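Local coordinates for oxalate--CoA ligase (Arabidopsis thaliana, PDB 5IE2), which belongs to the ANL superfamily of AMP-binding enzymes, pairing a large N-terminal family region with a smaller C-terminal one, and is modelled with adenosine-5'-triphosphate, at residues Val129-Leu134 and Leu140-Ala145; Ser45-Asp50 and Val70-Ala75. All coordinates share one frame; numbering follows the deposited sequence. Where two conformers were deposited one is given.

Contacts 1 and 2 belong to one layered part of the fold, their centres about 10 Å apart. Contact 1 is the hairpin at the edge of a mixed sheet, and contact 2 joins two helices, 33-50 and 67-78, that pack against it. Met72 is shared: besides meeting Leu47 in contact 2, it touches Ala131 and Leu140 of contact 1. A polar tie is added where Arg46 NH2 lies 2.9 Å from Val144 O, a probable hydrogen bond between helix 33-50 and the end of the hairpin. The residues of the adenosine-5'-triphosphate pocket fall between positions 170 and 500, so none of the four segments lines it.

Contact 1: residues Val129-Leu134 and Leu140-Ala145; sequences VTATLL and LVLSVA
Ala131 offers a low point between two leucines of the partner strand: its CB lies 3.7 Å from Leu142 CD2 and 3.9 Å from Leu140 CD2, so the small methyl is flanked by two larger bumps. Leu142 CD2 also reaches Val129 CG1, at 4.0 Å, and continues the apolar ridge. On the face of Thr132 and Val141 a water links Thr130 OG1, Thr132 OG1 and Val141 O, donating to the carbonyl at 2.9 Å. Beyond it Leu134 CD1 leans obliquely on Val141 CG2.

Beneath these side chains, Thr132 and Val141 form an antiparallel hydrogen-bonded pair, with Val141 N reaching Thr132 O at 2.8 Å. The ladder changes at Ser143, whose N still binds Thr130 O. Ser143 OG, folded between its own backbone N and carbonyl carbon (chi1 68°), accepts an almost straight hydrogen bond from Thr130 N-H, 2.9 Å from N to OG (171° at the hydrogen), in the place a strand carbonyl would take.

Strand 141-142 forms one edge of the sheet within this chain, antiparallel to 127-132, which runs parallel to 104-110 on its other side. Helix 67-78 receives Ala131 and Leu140, while Leu142 rests on Arg46 of helix 33-50.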
loop_
_atom_site.group_PDB
_atom_site.type_symbol
_atom_site.label_atom_id
_atom_site.label_comp_id
_atom_site.label_asym_id
_atom_site.label_seq_id
_atom_site.Cartn_x
_atom_site.Cartn_y
_atom_site.Cartn_z
ATOM N N VAL A 129 -18.434 -3.474 18.773
ATOM C CA VAL A 129 -19.011 -4.757 18.401
ATOM C C VAL A 129 -17.927 -5.686 17.906
ATOM O O VAL A 129 -16.996 -5.255 17.219
ATOM C CB VAL A 129 -20.089 -4.561 17.280
ATOM C CG1 VAL A 129 -20.547 -5.913 16.675
ATOM C CG2 VAL A 129 -21.255 -3.762 17.876
ATOM N N THR A 130 -18.018 -6.956 18.254
ATOM C CA THR A 130 -17.020 -7.905 17.824
ATOM C C THR A 130 -17.587 -8.756 16.693
ATOM O O THR A 130 -18.806 -8.914 16.561
ATOM C CB THR A 130 -16.555 -8.832 18.945
ATOM O OG1 THR A 130 -17.640 -9.675 19.375
ATOM C CG2 THR A 130 -16.005 -8.035 20.122
ATOM N N ALA A 131 -16.686 -9.282 15.887
ATOM C CA ALA A 131 -17.032 -10.103 14.724
ATOM C C ALA A 131 -16.247 -11.403 14.729
ATOM O O ALA A 131 -15.005 -11.393 14.868
ATOM C CB ALA A 131 -16.757 -9.279 13.402
ATOM N N THR A 132 -16.945 -12.537 14.530
ATOM C CA THR A 132 -16.296 -13.849 14.536
ATOM C C THR A 132 -16.870 -14.795 13.480
ATOM O O THR A 132 -18.075 -14.946 13.415
ATOM C CB THR A 132 -16.462 -14.586 15.884
ATOM O OG1 THR A 132 -16.175 -13.680 16.941
ATOM C CG2 THR A 132 -15.512 -15.758 15.935
ATOM N N LEU A 133 -16.021 -15.397 12.659
ATOM C CA LEU A 133 -16.452 -16.439 11.713
ATOM C C LEU A 133 -16.198 -17.799 12.307
ATOM O O LEU A 133 -15.067 -18.116 12.675
ATOM C CB LEU A 133 -15.716 -16.336 10.376
ATOM C CG LEU A 133 -16.257 -17.253 9.248
ATOM C CD1 LEU A 133 -17.655 -16.834 8.801
ATOM C CD2 LEU A 133 -15.302 -17.216 8.012
ATOM N N LEU A 134 -17.233 -18.628 12.378
ATOM C CA LEU A 134 -17.092 -19.904 13.073
ATOM C C LEU A 134 -16.783 -21.090 12.155
ATOM O O LEU A 134 -15.707 -21.712 12.248
ATOM C CB LEU A 134 -18.361 -20.168 13.884
ATOM C CG LEU A 134 -18.464 -19.220 15.079
ATOM C CD1 LEU A 134 -19.762 -19.447 15.807
ATOM C CD2 LEU A 134 -17.282 -19.427 16.013
ATOM N N LEU A 140 -21.496 -14.999 9.866
ATOM C CA LEU A 140 -20.554 -14.330 10.750
ATOM C C LEU A 140 -21.299 -13.876 12.020
ATOM O O LEU A 140 -22.422 -13.335 11.945
ATOM C CB LEU A 140 -19.908 -13.147 10.013
ATOM C CG LEU A 140 -18.847 -12.379 10.784
ATOM C CD1 LEU A 140 -17.693 -11.984 9.887
ATOM C CD2 LEU A 140 -19.557 -11.154 11.377
ATOM N N VAL A 141 -20.688 -14.094 13.180
ATOM C CA VAL A 141 -21.364 -13.729 14.435
ATOM C C VAL A 141 -20.978 -12.351 14.881
ATOM O O VAL A 141 -19.791 -12.136 15.134
ATOM C CB VAL A 141 -20.985 -14.669 15.582
ATOM C CG1 VAL A 141 -21.704 -14.242 16.877
ATOM C CG2 VAL A 141 -21.287 -16.138 15.179
ATOM N N LEU A 142 -21.961 -11.463 15.007
ATOM C CA LEU A 142 -21.731 -10.118 15.531
ATOM C C LEU A 142 -22.304 -9.992 16.926
ATOM O O LEU A 142 -23.390 -10.503 17.182
ATOM C CB LEU A 142 -22.368 -9.074 14.636
ATOM C CG LEU A 142 -21.660 -8.914 13.282
ATOM C CD1 LEU A 142 -22.621 -8.116 12.380
ATOM C CD2 LEU A 142 -20.301 -8.144 13.409
ATOM N N SER A 143 -21.611 -9.282 17.809
ATOM C CA SER A 143 -22.038 -9.185 19.209
ATOM C C SER A 143 -23.099 -8.103 19.414
ATOM O O SER A 143 -23.076 -7.376 20.385
ATOM C CB SER A 143 -20.852 -8.896 20.097
ATOM O OG SER A 143 -20.362 -7.579 19.849
ATOM N N VAL A 144 -23.953 -7.894 18.441
ATOM C CA VAL A 144 -25.043 -6.959 18.629
ATOM C C VAL A 144 -26.330 -7.783 18.684
ATOM O O VAL A 144 -26.467 -8.775 17.975
ATOM C CB VAL A 144 -25.062 -5.872 17.513
ATOM C CG1 VAL A 144 -25.354 -6.486 16.155
ATOM C CG2 VAL A 144 -26.055 -4.778 17.859
ATOM N N ALA A 145 -27.245 -7.405 19.568
ATOM C CA ALA A 145 -28.495 -8.151 19.752
ATOM C C ALA A 145 -29.352 -8.185 18.489
ATOM O O ALA A 145 -29.340 -7.234 17.718
ATOM C CB ALA A 145 -29.303 -7.532 20.901
HETATM O O HOH W 1 -18.552 -11.811 17.714
#

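Contact 2: residues Ser45-Asp50 and Val70-Ala75; sequences SRLVSD and VIMFLA
Leu47 reaches from helix 33-50 to helix 67-78 and meets Met72 and Ala75 with its branched end. The two methyls of the leucine fork hold the terminal methyl of Met72 almost evenly: Met72 CE is 3.9 Å from Leu47 CD1 and 4.0 Å from Leu47 CD2. Leu47 CD1 does double work, since it also lies 4.1 Å from Ala75 CB and 3.9 Å from Ala75 C, resting on the backbone as well as on the small side chain.

The methionine gets there by folding. Its chain bends at both chi2 (-40°) and chi3 (-66°), which brings CE to the leucine even though its CB does not point at the opposite helix. Ala75, by contrast, faces Leu47 directly; Leu47 CA and Ala75 CA are 7.9 Å apart, consistent with the small alanine side chain at this point.

Around this trio, Ala43, one helical turn before Leu47, touches both Met72 and Ala75, extending the seam between the helices. Ala75 is held in its helix by its N bonding Ile71 O at 2.9 Å, while the backbone of Leu47 is bonded to Ile53. Further out, Phe73 and Leu74 on helix 67-78 pack against Leu223 of helix 215-227.

All three touching residues are buried, hiding 111 Å² with no hydrogen bond between the segments. The contact therefore depends on shape and dispersion, without the directional demands of a hydrogen bond.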
loop_
_atom_site.group_PDB
_atom_site.type_symbol
_atom_site.label_atom_id
_atom_site.label_comp_id
_atom_site.label_asym_id
_atom_site.label_seq_id
_atom_site.Cartn_x
_atom_site.Cartn_y
_atom_site.Cartn_z
ATOM N N SER A 45 -26.602 -6.699 6.401
ATOM C CA SER A 45 -27.977 -6.662 6.896
ATOM C C SER A 45 -28.024 -6.474 8.403
ATOM O O SER A 45 -28.867 -5.700 8.911
ATOM C CB SER A 45 -28.719 -7.933 6.519
ATOM O OG SER A 45 -29.131 -7.833 5.176
ATOM N N ARG A 46 -27.132 -7.176 9.115
ATOM C CA ARG A 46 -27.091 -6.993 10.550
ATOM C C ARG A 46 -26.624 -5.574 10.925
ATOM O O ARG A 46 -27.133 -4.978 11.891
ATOM C CB ARG A 46 -26.183 -8.032 11.200
ATOM C CG ARG A 46 -26.741 -9.432 11.019
ATOM C CD ARG A 46 -27.605 -9.815 12.189
ATOM N NE ARG A 46 -26.762 -10.227 13.320
ATOM C CZ ARG A 46 -26.932 -9.839 14.584
ATOM N NH1 ARG A 46 -27.938 -9.033 14.904
ATOM N NH2 ARG A 46 -26.108 -10.284 15.537
ATOM N N LEU A 47 -25.630 -5.052 10.219
ATOM C CA LEU A 47 -25.186 -3.666 10.515
ATOM C C LEU A 47 -26.348 -2.663 10.372
ATOM O O LEU A 47 -26.526 -1.769 11.217
ATOM C CB LEU A 47 -24.048 -3.235 9.563
ATOM C CG LEU A 47 -22.721 -3.974 9.755
ATOM C CD1 LEU A 47 -21.687 -3.492 8.701
ATOM C CD2 LEU A 47 -22.205 -3.666 11.173
ATOM N N VAL A 48 -27.125 -2.800 9.299
ATOM C CA VAL A 48 -28.218 -1.860 9.084
ATOM C C VAL A 48 -29.358 -2.077 10.096
ATOM O O VAL A 48 -29.817 -1.127 10.714
ATOM C CB VAL A 48 -28.766 -1.969 7.641
ATOM C CG1 VAL A 48 -29.959 -1.042 7.423
ATOM C CG2 VAL A 48 -27.676 -1.625 6.641
ATOM N N SER A 49 -29.808 -3.317 10.264
ATOM C CA SER A 49 -30.997 -3.604 11.085
ATOM C C SER A 49 -30.738 -3.558 12.575
ATOM O O SER A 49 -31.615 -3.203 13.341
ATOM C CB SER A 49 -31.550 -4.994 10.782
ATOM O OG SER A 49 -32.011 -5.061 9.437
ATOM N N ASP A 50 -29.560 -3.992 12.990
ATOM C CA ASP A 50 -29.312 -4.210 14.409
ATOM C C ASP A 50 -28.280 -3.277 15.011
ATOM O O ASP A 50 -28.286 -3.047 16.233
ATOM C CB ASP A 50 -28.880 -5.657 14.644
ATOM C CG ASP A 50 -29.958 -6.668 14.202
ATOM O OD1 ASP A 50 -31.169 -6.380 14.385
ATOM O OD2 ASP A 50 -29.613 -7.748 13.680
ATOM N N VAL A 70 -11.839 -8.885 6.375
ATOM C CA VAL A 70 -12.287 -8.805 4.971
ATOM C C VAL A 70 -13.815 -8.719 4.882
ATOM O O VAL A 70 -14.390 -7.843 4.184
ATOM C CB VAL A 70 -11.791 -10.009 4.140
ATOM C CG1 VAL A 70 -12.364 -9.958 2.707
ATOM C CG2 VAL A 70 -10.245 -10.015 4.083
ATOM N N ILE A 71 -14.468 -9.658 5.580
ATOM C CA ILE A 71 -15.921 -9.685 5.521
ATOM C C ILE A 71 -16.501 -8.382 6.038
ATOM O O ILE A 71 -17.413 -7.823 5.417
ATOM C CB ILE A 71 -16.503 -10.863 6.332
ATOM C CG1 ILE A 71 -16.040 -12.187 5.702
ATOM C CG2 ILE A 71 -18.122 -10.738 6.370
ATOM C CD1 ILE A 71 -16.273 -13.445 6.588
ATOM N N MET A 72 -16.025 -7.897 7.184
ATOM C CA MET A 72 -16.639 -6.689 7.758
ATOM C C MET A 72 -16.309 -5.413 6.980
ATOM O O MET A 72 -17.140 -4.503 6.880
ATOM C CB MET A 72 -16.230 -6.513 9.231
ATOM C CG MET A 72 -16.891 -7.599 10.199
ATOM S SD MET A 72 -18.637 -7.962 9.796
ATOM C CE MET A 72 -19.462 -6.379 10.155
ATOM N N PHE A 73 -15.110 -5.345 6.402
ATOM C CA PHE A 73 -14.762 -4.217 5.513
ATOM C C PHE A 73 -15.780 -4.097 4.371
ATOM O O PHE A 73 -16.350 -2.995 4.110
ATOM C CB PHE A 73 -13.348 -4.392 4.948
ATOM C CG PHE A 73 -12.941 -3.293 3.997
ATOM C CD1 PHE A 73 -12.407 -2.104 4.510
ATOM C CD2 PHE A 73 -13.084 -3.452 2.639
ATOM C CE1 PHE A 73 -12.013 -1.060 3.629
ATOM C CE2 PHE A 73 -12.703 -2.426 1.746
ATOM C CZ PHE A 73 -12.181 -1.229 2.263
ATOM N N LEU A 74 -16.019 -5.237 3.714
ATOM C CA LEU A 74 -16.938 -5.197 2.567
ATOM C C LEU A 74 -18.399 -5.053 3.005
ATOM O O LEU A 74 -19.206 -4.507 2.237
ATOM C CB LEU A 74 -16.773 -6.465 1.722
ATOM C CG LEU A 74 -15.399 -6.448 1.008
ATOM C CD1 LEU A 74 -15.089 -7.775 0.310
ATOM C CD2 LEU A 74 -15.303 -5.244 -0.064
ATOM N N ALA A 75 -18.746 -5.568 4.208
ATOM C CA ALA A 75 -20.137 -5.408 4.733
ATOM C C ALA A 75 -20.413 -3.947 5.062
ATOM O O ALA A 75 -21.504 -3.440 4.810
ATOM C CB ALA A 75 -20.387 -6.286 5.978
#